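Local coordinates for increased recombination centers protein 6 (Saccharomyces cerevisiae, PDB 3UC9), which acts as a clathrin coat accessory factor related to small G proteins and is involved in gross chromosomal rearrangements and telomere healing, at residues V32-H36 and P37-L41; W65-R68 and Y69-V72; E150-E153 and I154-A158; G181-L184 and G185-I189. One frame throughout, in Å; residues are numbered along the deposited sequence.

Interaction 1 (V32-H36 and P37-L41); sequences VLSDH and PHNFL
The side chains of D35 and H38 run alongside each other, carboxylate and imidazole planes 69° apart. OD1 of D35 sits at the edge of the H38 ring, in its plane, 3.3 Å from H38 CD2. A water in the ring plane bridges the two groups: it donates to D35 OD2 at 2.7 Å and lies 2.6 Å from H38 NE2. CG of D35 stands between its own backbone N and carbonyl carbon (chi1 47°), which folds the carboxylate back over the turn toward the histidine; OD1 is also hydrogen-bonded to T110. P37 closes one face of the imidazole, its CB 4.2 Å above the plane and over the ring centre. This is the turn from strand 29-35 into helix 39-50 of the Rossmann-like domain, the place that carries the P-loop in the related small G proteins. K42, in the first part of helix 39-50, donates from NZ to S34 OG. The second pair, H36 and N39, also runs alongside, but with the ring and amide planes nearly perpendicular (85°), and the bond from N39 ND2 to H36 ND1, 3.3 Å, is weak. At the oxygen end of that amide, N39 OD1 lies 2.7 Å from S34 OG and accepts a hydrogen bond from S80, a residue of the adjoining strand 71-81. Two backbone bonds set the turn itself, H38 N to D35 O at 2.9 Å and N39 N to H36 O at 3.2 Å.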
loop_
_atom_site.group_PDB
_atom_site.type_symbol
_atom_site.label_atom_id
_atom_site.label_comp_id
_atom_site.label_asym_id
_atom_site.label_seq_id
_atom_site.Cartn_x
_atom_site.Cartn_y
_atom_site.Cartn_z
ATOM N N VAL A 32 5.849 -0.484 -2.737
ATOM C CA VAL A 32 5.620 0.932 -2.490
ATOM C C VAL A 32 5.936 1.676 -3.792
ATOM O O VAL A 32 7.057 1.630 -4.286
ATOM C CB VAL A 32 6.463 1.470 -1.332
ATOM C CG1 VAL A 32 6.089 2.930 -1.051
ATOM C CG2 VAL A 32 6.275 0.601 -0.068
ATOM N N LEU A 33 4.919 2.333 -4.335
ATOM C CA LEU A 33 4.960 2.976 -5.639
ATOM C C LEU A 33 4.634 4.465 -5.489
ATOM O O LEU A 33 3.809 4.842 -4.649
ATOM C CB LEU A 33 3.924 2.322 -6.554
ATOM C CG LEU A 33 3.700 2.893 -7.958
ATOM C CD1 LEU A 33 4.886 2.561 -8.849
ATOM C CD2 LEU A 33 2.384 2.388 -8.575
ATOM N N SER A 34 5.288 5.303 -6.293
ATOM C CA SER A 34 4.869 6.696 -6.461
ATOM C C SER A 34 5.023 7.115 -7.907
ATOM O O SER A 34 5.836 6.547 -8.634
ATOM C CB SER A 34 5.687 7.626 -5.569
ATOM O OG SER A 34 7.046 7.689 -5.977
ATOM N N ASP A 35 4.233 8.094 -8.341
ATOM C CA ASP A 35 4.574 8.791 -9.575
ATOM C C ASP A 35 5.804 9.672 -9.312
ATOM O O ASP A 35 6.078 10.063 -8.156
ATOM C CB ASP A 35 3.396 9.569 -10.201
ATOM C CG ASP A 35 2.628 10.423 -9.205
ATOM O OD1 ASP A 35 2.269 9.920 -8.124
ATOM O OD2 ASP A 35 2.341 11.596 -9.533
ATOM N N HIS A 36 6.533 9.977 -10.381
ATOM C CA HIS A 36 7.874 10.578 -10.287
ATOM C C HIS A 36 7.997 11.805 -9.389
ATOM O O HIS A 36 8.971 11.906 -8.648
ATOM C CB HIS A 36 8.436 10.916 -11.672
ATOM C CG HIS A 36 8.959 9.732 -12.423
ATOM N ND1 HIS A 36 9.640 8.701 -11.813
ATOM C CD2 HIS A 36 8.930 9.434 -13.744
ATOM C CE1 HIS A 36 9.980 7.803 -12.721
ATOM N NE2 HIS A 36 9.559 8.223 -13.902
ATOM N N PRO A 37 7.028 12.745 -9.452
ATOM C CA PRO A 37 7.173 13.932 -8.614
ATOM C C PRO A 37 7.203 13.657 -7.119
ATOM O O PRO A 37 7.702 14.489 -6.370
ATOM C CB PRO A 37 5.939 14.778 -8.969
ATOM C CG PRO A 37 5.544 14.330 -10.332
ATOM C CD PRO A 37 5.905 12.870 -10.397
ATOM N N HIS A 38 6.674 12.511 -6.680
ATOM C CA HIS A 38 6.622 12.192 -5.250
ATOM C C HIS A 38 7.646 11.147 -4.813
ATOM O O HIS A 38 7.506 10.559 -3.747
ATOM C CB HIS A 38 5.202 11.772 -4.869
ATOM C CG HIS A 38 4.162 12.700 -5.404
ATOM N ND1 HIS A 38 4.060 14.016 -5.001
ATOM C CD2 HIS A 38 3.228 12.525 -6.365
ATOM C CE1 HIS A 38 3.082 14.600 -5.674
ATOM N NE2 HIS A 38 2.567 13.717 -6.514
ATOM N N ASN A 39 8.689 10.930 -5.621
ATOM C CA ASN A 39 9.697 9.925 -5.285
ATOM C C ASN A 39 10.390 10.229 -3.969
ATOM O O ASN A 39 10.629 9.312 -3.176
ATOM C CB ASN A 39 10.746 9.760 -6.400
ATOM C CG ASN A 39 10.193 9.035 -7.620
ATOM O OD1 ASN A 39 9.188 8.329 -7.522
ATOM N ND2 ASN A 39 10.844 9.199 -8.768
ATOM N N PHE A 40 10.715 11.497 -3.724
ATOM C CA PHE A 40 11.434 11.836 -2.502
ATOM C C PHE A 40 10.579 11.620 -1.266
ATOM O O PHE A 40 11.058 11.054 -0.270
ATOM C CB PHE A 40 11.979 13.269 -2.502
ATOM C CG PHE A 40 12.737 13.614 -1.246
ATOM C CD1 PHE A 40 13.953 13.003 -0.963
ATOM C CD2 PHE A 40 12.214 14.506 -0.326
ATOM C CE1 PHE A 40 14.638 13.290 0.193
ATOM C CE2 PHE A 40 12.898 14.795 0.842
ATOM C CZ PHE A 40 14.111 14.201 1.100
ATOM N N LEU A 41 9.337 12.090 -1.324
ATOM C CA LEU A 41 8.370 11.857 -0.250
ATOM C C LEU A 41 8.204 10.358 0.024
ATOM O O LEU A 41 8.131 9.942 1.178
ATOM C CB LEU A 41 7.022 12.519 -0.556
ATOM C CG LEU A 41 6.910 14.021 -0.288
ATOM C CD1 LEU A 41 5.507 14.501 -0.603
ATOM C CD2 LEU A 41 7.263 14.361 1.161
HETATM O O HOH W 1 0.808 13.474 -8.388
#

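Interaction 2 (W65-R68 and Y69-V72); sequences WENR and YYKV
A tight hairpin turn joins W65-R68 to Y69-V72, reversing the chain between the edge strand 59-66 and strand 71-81. The antiparallel pairing is defined by W65 and V72, a hydrogen-bonded pair: W65 N reaches V72 O at 2.8 Å, and V72 N returns to W65 O at 2.9 Å. E66 and K71 form the next, non-hydrogen-bonded pair, their side chains alongside each other on the face away from W65 and V72. N67 N then closes the end of the ladder on Y70 O at 3.1 Å. Within the turn, the amide oxygen of N67 grips two backbone donors. Y69 N lies 2.8 Å from N67 OD1, in the carbonyl plane and on a lone pair; Y70 N is 2.9 Å from the same N67 OD1, tilted 25° off that plane. The same amide stands over one face of the Y70 ring, the planes 85° apart, and N67 ND2 is 3.3 Å from Y70 CE2. N67 ND2, W65 NE1 and Y70 OH all bond to D194 of helix 185-195, which pins the turn to that helix. The Y69 N bond to N67 OD1 makes this an Asx turn at the tip of a beta hairpin.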
loop_
_atom_site.group_PDB
_atom_site.type_symbol
_atom_site.label_atom_id
_atom_site.label_comp_id
_atom_site.label_asym_id
_atom_site.label_seq_id
_atom_site.Cartn_x
_atom_site.Cartn_y
_atom_site.Cartn_z
ATOM N N TRP A 65 8.783 -7.419 9.872
ATOM C CA TRP A 65 7.646 -6.682 10.390
ATOM C C TRP A 65 7.286 -7.307 11.718
ATOM O O TRP A 65 6.917 -8.483 11.780
ATOM C CB TRP A 65 6.450 -6.716 9.454
ATOM C CG TRP A 65 5.341 -5.822 9.949
ATOM C CD1 TRP A 65 4.246 -6.194 10.674
ATOM C CD2 TRP A 65 5.257 -4.408 9.796
ATOM N NE1 TRP A 65 3.478 -5.099 10.971
ATOM C CE2 TRP A 65 4.076 -3.986 10.446
ATOM C CE3 TRP A 65 6.059 -3.452 9.166
ATOM C CZ2 TRP A 65 3.673 -2.652 10.476
ATOM C CZ3 TRP A 65 5.657 -2.118 9.203
ATOM C CH2 TRP A 65 4.474 -1.736 9.844
ATOM N N GLU A 66 7.395 -6.519 12.781
ATOM C CA GLU A 66 7.202 -7.030 14.120
ATOM C C GLU A 66 6.310 -6.107 14.936
ATOM O O GLU A 66 6.356 -4.879 14.813
ATOM C CB GLU A 66 8.550 -7.257 14.826
ATOM C CG GLU A 66 9.481 -6.045 14.867
ATOM C CD GLU A 66 10.867 -6.369 15.450
ATOM O OE1 GLU A 66 11.048 -7.472 16.021
ATOM O OE2 GLU A 66 11.776 -5.512 15.335
ATOM N N ASN A 67 5.474 -6.728 15.752
ATOM C CA ASN A 67 4.641 -6.008 16.704
ATOM C C ASN A 67 4.647 -6.828 17.979
ATOM O O ASN A 67 5.474 -7.740 18.128
ATOM C CB ASN A 67 3.232 -5.803 16.127
ATOM C CG ASN A 67 2.643 -7.083 15.566
ATOM O OD1 ASN A 67 2.617 -8.114 16.244
ATOM N ND2 ASN A 67 2.172 -7.029 14.322
ATOM N N ARG A 68 3.744 -6.512 18.901
ATOM C CA ARG A 68 3.680 -7.221 20.176
ATOM C C ARG A 68 3.209 -8.678 20.070
ATOM O O ARG A 68 3.382 -9.447 21.014
ATOM C CB ARG A 68 2.765 -6.466 21.131
ATOM C CG ARG A 68 3.339 -5.160 21.599
ATOM C CD ARG A 68 2.307 -4.384 22.401
ATOM N NE ARG A 68 1.364 -3.676 21.534
ATOM C CZ ARG A 68 0.202 -3.166 21.938
ATOM N NH1 ARG A 68 -0.192 -3.294 23.202
ATOM N NH2 ARG A 68 -0.579 -2.535 21.068
ATOM N N TYR A 69 2.625 -9.045 18.928
ATOM C CA TYR A 69 1.983 -10.353 18.747
ATOM C C TYR A 69 2.843 -11.331 17.950
ATOM O O TYR A 69 2.965 -12.491 18.329
ATOM C CB TYR A 69 0.635 -10.168 18.053
ATOM C CG TYR A 69 -0.180 -9.078 18.710
ATOM C CD1 TYR A 69 -0.599 -9.206 20.030
ATOM C CD2 TYR A 69 -0.484 -7.899 18.030
ATOM C CE1 TYR A 69 -1.325 -8.197 20.654
ATOM C CE2 TYR A 69 -1.211 -6.886 18.646
ATOM C CZ TYR A 69 -1.625 -7.043 19.955
ATOM O OH TYR A 69 -2.344 -6.047 20.563
ATOM N N TYR A 70 3.437 -10.860 16.856
ATOM C CA TYR A 70 4.191 -11.744 15.960
ATOM C C TYR A 70 5.309 -11.018 15.222
ATOM O O TYR A 70 5.385 -9.791 15.243
ATOM C CB TYR A 70 3.237 -12.383 14.948
ATOM C CG TYR A 70 2.649 -11.412 13.934
ATOM C CD1 TYR A 70 3.305 -11.147 12.736
ATOM C CD2 TYR A 70 1.431 -10.760 14.170
ATOM C CE1 TYR A 70 2.780 -10.257 11.802
ATOM C CE2 TYR A 70 0.896 -9.869 13.237
ATOM C CZ TYR A 70 1.582 -9.625 12.049
ATOM O OH TYR A 70 1.097 -8.742 11.105
ATOM N N LYS A 71 6.169 -11.805 14.572
ATOM C CA LYS A 71 7.186 -11.317 13.637
ATOM C C LYS A 71 6.983 -12.070 12.329
ATOM O O LYS A 71 6.760 -13.286 12.347
ATOM C CB LYS A 71 8.604 -11.657 14.096
ATOM C CG LYS A 71 9.081 -11.023 15.386
ATOM C CD LYS A 71 10.327 -11.744 15.924
ATOM C CE LYS A 71 11.440 -11.882 14.882
ATOM N NZ LYS A 71 12.639 -12.570 15.449
ATOM N N VAL A 72 7.072 -11.360 11.210
ATOM C CA VAL A 72 7.043 -11.988 9.887
ATOM C C VAL A 72 8.120 -11.322 9.035
ATOM O O VAL A 72 8.434 -10.153 9.234
ATOM C CB VAL A 72 5.653 -11.876 9.228
ATOM C CG1 VAL A 72 5.337 -10.420 8.876
ATOM C CG2 VAL A 72 5.560 -12.786 8.005
#

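Interaction 3 (E150-E153 and I154-A158); sequences ELNE and IWSNA
S156 comes back against N152 at the C-terminal end of helix 145-155, the helix of the beta-alpha-beta crossover from strand 133-138 to strand 163-167. Three i to i+4 main-chain bonds run through this last part of the helix: I154 N to E150 O, W155 N to L151 O at 3.0 Å and S156 N to N152 O at 2.9 Å. Overlapping the last of them, W155 to A158 form a type I beta turn, closed by A158 N on W155 O. S156 has its OG beside the backbone N, opposite the carbonyl carbon (chi1 -70°), which leaves S156 OG 3.5 Å from N152 CB while it bonds to I163 O. N152 uses the equivalent first torsion (chi1 -77°) and sends its amide along the sheet side of the helix, where OD1 accepts from F165 N. Both polar groups therefore fasten the helix end to the backbone of the following strand, 163-167. W155 extends toward I163 and also touches L121 and H122 of helix 121-127. I154 packs on the indole from within the same turn: its CG2 lies 3.5 Å above one face, displaced toward the rim. I154 CG1 runs beside E150 O at 3.5 Å. At the indole edge, near the ring plane, W155 CD1 is 3.2 Å from L151 O.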
loop_
_atom_site.group_PDB
_atom_site.type_symbol
_atom_site.label_atom_id
_atom_site.label_comp_id
_atom_site.label_asym_id
_atom_site.label_seq_id
_atom_site.Cartn_x
_atom_site.Cartn_y
_atom_site.Cartn_z
ATOM N N GLU A 150 -15.107 9.979 2.329
ATOM C CA GLU A 150 -16.076 9.663 1.274
ATOM C C GLU A 150 -15.532 8.588 0.334
ATOM O O GLU A 150 -16.254 7.675 -0.046
ATOM C CB GLU A 150 -16.449 10.916 0.481
ATOM C CG GLU A 150 -17.432 11.839 1.210
ATOM C CD GLU A 150 -18.058 12.885 0.298
ATOM O OE1 GLU A 150 -18.238 12.610 -0.911
ATOM O OE2 GLU A 150 -18.386 13.983 0.798
ATOM N N LEU A 151 -14.258 8.697 -0.026
ATOM C CA LEU A 151 -13.594 7.656 -0.820
ATOM C C LEU A 151 -13.564 6.306 -0.113
ATOM O O LEU A 151 -13.766 5.265 -0.746
ATOM C CB LEU A 151 -12.170 8.074 -1.182
ATOM C CG LEU A 151 -12.127 9.189 -2.226
ATOM C CD1 LEU A 151 -10.751 9.820 -2.297
ATOM C CD2 LEU A 151 -12.552 8.647 -3.584
ATOM N N ASN A 152 -13.308 6.317 1.191
ATOM C CA ASN A 152 -13.299 5.089 1.978
ATOM C C ASN A 152 -14.686 4.448 2.108
ATOM O O ASN A 152 -14.812 3.231 2.080
ATOM C CB ASN A 152 -12.646 5.326 3.346
ATOM C CG ASN A 152 -11.135 5.402 3.257
ATOM O OD1 ASN A 152 -10.528 4.828 2.344
ATOM N ND2 ASN A 152 -10.520 6.119 4.184
ATOM N N GLU A 153 -15.722 5.268 2.218
ATOM C CA GLU A 153 -17.088 4.771 2.209
ATOM C C GLU A 153 -17.385 3.999 0.916
ATOM O O GLU A 153 -18.060 2.972 0.941
ATOM C CB GLU A 153 -18.071 5.937 2.380
ATOM C CG GLU A 153 -19.533 5.530 2.562
ATOM C CD GLU A 153 -19.798 4.732 3.834
ATOM O OE1 GLU A 153 -18.904 4.631 4.706
ATOM O OE2 GLU A 153 -20.927 4.211 3.965
ATOM N N ILE A 154 -16.858 4.485 -0.202
ATOM C CA ILE A 154 -17.008 3.799 -1.486
ATOM C C ILE A 154 -16.197 2.496 -1.571
ATOM O O ILE A 154 -16.731 1.461 -1.968
ATOM C CB ILE A 154 -16.608 4.724 -2.668
ATOM C CG1 ILE A 154 -17.535 5.940 -2.739
ATOM C CG2 ILE A 154 -16.662 3.965 -3.998
ATOM C CD1 ILE A 154 -17.020 7.038 -3.662
ATOM N N TRP A 155 -14.920 2.541 -1.193
ATOM C CA TRP A 155 -13.970 1.469 -1.539
ATOM C C TRP A 155 -13.623 0.482 -0.418
ATOM O O TRP A 155 -13.146 -0.617 -0.704
ATOM C CB TRP A 155 -12.677 2.077 -2.095
ATOM C CG TRP A 155 -12.885 2.753 -3.417
ATOM C CD1 TRP A 155 -13.027 4.090 -3.644
ATOM C CD2 TRP A 155 -13.033 2.111 -4.687
ATOM N NE1 TRP A 155 -13.235 4.322 -4.981
ATOM C CE2 TRP A 155 -13.247 3.124 -5.644
ATOM C CE3 TRP A 155 -12.996 0.779 -5.108
ATOM C CZ2 TRP A 155 -13.421 2.847 -7.005
ATOM C CZ3 TRP A 155 -13.178 0.501 -6.461
ATOM C CH2 TRP A 155 -13.380 1.534 -7.392
ATOM N N SER A 156 -13.853 0.848 0.841
ATOM C CA SER A 156 -13.368 0.029 1.957
ATOM C C SER A 156 -14.078 -1.321 2.105
ATOM O O SER A 156 -13.551 -2.221 2.747
ATOM C CB SER A 156 -13.421 0.811 3.272
ATOM O OG SER A 156 -12.429 1.831 3.254
ATOM N N ASN A 157 -15.254 -1.467 1.505
ATOM C CA ASN A 157 -15.966 -2.751 1.503
ATOM C C ASN A 157 -16.350 -3.227 0.098
ATOM O O ASN A 157 -17.191 -4.118 -0.051
ATOM C CB ASN A 157 -17.199 -2.667 2.413
ATOM C CG ASN A 157 -17.919 -1.337 2.299
ATOM O OD1 ASN A 157 -18.117 -0.813 1.195
ATOM N ND2 ASN A 157 -18.304 -0.772 3.443
ATOM N N ALA A 158 -15.710 -2.656 -0.921
ATOM C CA ALA A 158 -16.010 -2.969 -2.323
ATOM C C ALA A 158 -15.483 -4.344 -2.744
ATOM O O ALA A 158 -16.041 -4.980 -3.652
ATOM C CB ALA A 158 -15.437 -1.874 -3.242
#

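Interaction 4 (G181-L184 and G185-I189); sequences GEKL and GLDRI
The loop that leads into helix 185-195, the last helix of the modelled chain in this Rossmann-like domain, brings K183 and L184 onto the first turn of that helix, against D187 and R188. G185 makes the change of direction with a positive phi of 68°, a conformation that a residue without a side chain adopts easily. The carbonyl of L184 faces the turn that follows, and R188 N donates to L184 O over 3.2 Å with an N-H...O angle of 148°. I189 N meanwhile bonds to G185 O at 3.3 Å. R188 sets its CB 3.6 Å from K183 O, and the chain then bends away, so that its guanidinium forms salt bridges with E164 of strand 163-167 and with E191, three residues further along the helix. L186 and I189 pack on F45 of helix 39-50, and I189 also touches V135 and V137 of the sheet. The K183 chain is extended and passes obliquely across the D187 carboxylate, which is swung out with CG anti to its backbone N (chi1 -160°). The lysine methylene groups do most of the touching: K183 CG, CD and CE each stand 3.5 Å from D187 OD2. At the tip, the charge pair is a long salt bridge, K183 NZ to D187 OD1 at 3.8 Å.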
loop_
_atom_site.group_PDB
_atom_site.type_symbol
_atom_site.label_atom_id
_atom_site.label_comp_id
_atom_site.label_asym_id
_atom_site.label_seq_id
_atom_site.Cartn_x
_atom_site.Cartn_y
_atom_site.Cartn_z
ATOM N N GLY A 181 -11.989 7.704 18.001
ATOM C CA GLY A 181 -10.966 6.795 18.513
ATOM C C GLY A 181 -10.431 5.783 17.510
ATOM O O GLY A 181 -9.937 4.725 17.909
ATOM N N GLU A 182 -10.537 6.095 16.217
ATOM C CA GLU A 182 -9.880 5.315 15.162
ATOM C C GLU A 182 -8.554 5.970 14.806
ATOM O O GLU A 182 -8.380 7.178 14.973
ATOM C CB GLU A 182 -10.739 5.240 13.900
ATOM C CG GLU A 182 -12.077 4.549 14.086
ATOM C CD GLU A 182 -12.796 4.301 12.764
ATOM O OE1 GLU A 182 -13.144 5.283 12.069
ATOM O OE2 GLU A 182 -13.018 3.119 12.424
ATOM N N LYS A 183 -7.626 5.165 14.301
ATOM C CA LYS A 183 -6.319 5.663 13.891
ATOM C C LYS A 183 -6.360 6.314 12.502
ATOM O O LYS A 183 -7.154 5.937 11.641
ATOM C CB LYS A 183 -5.301 4.521 13.904
ATOM C CG LYS A 183 -4.976 4.022 15.286
ATOM C CD LYS A 183 -4.151 2.759 15.255
ATOM C CE LYS A 183 -3.673 2.366 16.637
ATOM N NZ LYS A 183 -2.706 1.237 16.577
ATOM N N LEU A 184 -5.483 7.294 12.308
ATOM C CA LEU A 184 -5.257 7.910 11.008
ATOM C C LEU A 184 -3.754 7.956 10.742
ATOM O O LEU A 184 -2.951 7.565 11.594
ATOM C CB LEU A 184 -5.842 9.324 10.964
ATOM C CG LEU A 184 -7.363 9.452 11.049
ATOM C CD1 LEU A 184 -7.736 10.916 11.207
ATOM C CD2 LEU A 184 -8.066 8.821 9.830
ATOM N N GLY A 185 -3.385 8.408 9.549
ATOM C CA GLY A 185 -1.985 8.638 9.218
ATOM C C GLY A 185 -1.182 7.360 9.131
ATOM O O GLY A 185 -1.725 6.302 8.795
ATOM N N LEU A 186 0.111 7.461 9.436
ATOM C CA LEU A 186 1.000 6.290 9.413
ATOM C C LEU A 186 0.632 5.279 10.493
ATOM O O LEU A 186 0.870 4.087 10.318
ATOM C CB LEU A 186 2.478 6.698 9.560
ATOM C CG LEU A 186 3.399 6.532 8.341
ATOM C CD1 LEU A 186 2.798 7.093 7.053
ATOM C CD2 LEU A 186 4.763 7.168 8.622
ATOM N N ASP A 187 0.067 5.755 11.608
ATOM C CA ASP A 187 -0.405 4.861 12.679
ATOM C C ASP A 187 -1.466 3.899 12.127
ATOM O O ASP A 187 -1.463 2.712 12.458
ATOM C CB ASP A 187 -0.965 5.674 13.866
ATOM C CG ASP A 187 -1.018 4.876 15.175
ATOM O OD1 ASP A 187 -0.262 3.888 15.332
ATOM O OD2 ASP A 187 -1.816 5.251 16.074
ATOM N N ARG A 188 -2.350 4.404 11.273
ATOM C CA ARG A 188 -3.381 3.569 10.643
ATOM C C ARG A 188 -2.778 2.572 9.667
ATOM O O ARG A 188 -3.169 1.405 9.629
ATOM C CB ARG A 188 -4.412 4.418 9.911
ATOM C CG ARG A 188 -5.477 3.619 9.137
ATOM C CD ARG A 188 -6.222 2.567 9.997
ATOM N NE ARG A 188 -7.127 1.759 9.171
ATOM C CZ ARG A 188 -7.468 0.486 9.383
ATOM N NH1 ARG A 188 -6.996 -0.205 10.422
ATOM N NH2 ARG A 188 -8.297 -0.113 8.536
ATOM N N ILE A 189 -1.854 3.049 8.842
ATOM C CA ILE A 189 -1.182 2.178 7.886
ATOM C C ILE A 189 -0.459 1.049 8.637
ATOM O O ILE A 189 -0.543 -0.126 8.243
ATOM C CB ILE A 189 -0.190 2.960 6.990
ATOM C CG1 ILE A 189 -0.920 4.067 6.229
ATOM C CG2 ILE A 189 0.477 1.994 5.997
ATOM C CD1 ILE A 189 -0.026 4.932 5.349
#

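From the N terminus the four contacts follow in series, each closed within one short continuous stretch, so none nests in or crosses another. Interaction 1 links strand 29-35 to helix 39-50. Interaction 2 turns strand 59-66 into strand 71-81, the neighbour of 29-35 in the same sheet; its centre is about 27 Å from that of interaction 1. Interaction 3 ends helix 145-155 before strand 163-167, at the far edge of the sheet, about 28 Å between centres from interaction 2. Interaction 4 starts helix 185-195. That helix draws the set together, since it touches the hairpin of interaction 2, the helix 39-50 that interaction 1 opens, and the strand 163-167 that follows interaction 3.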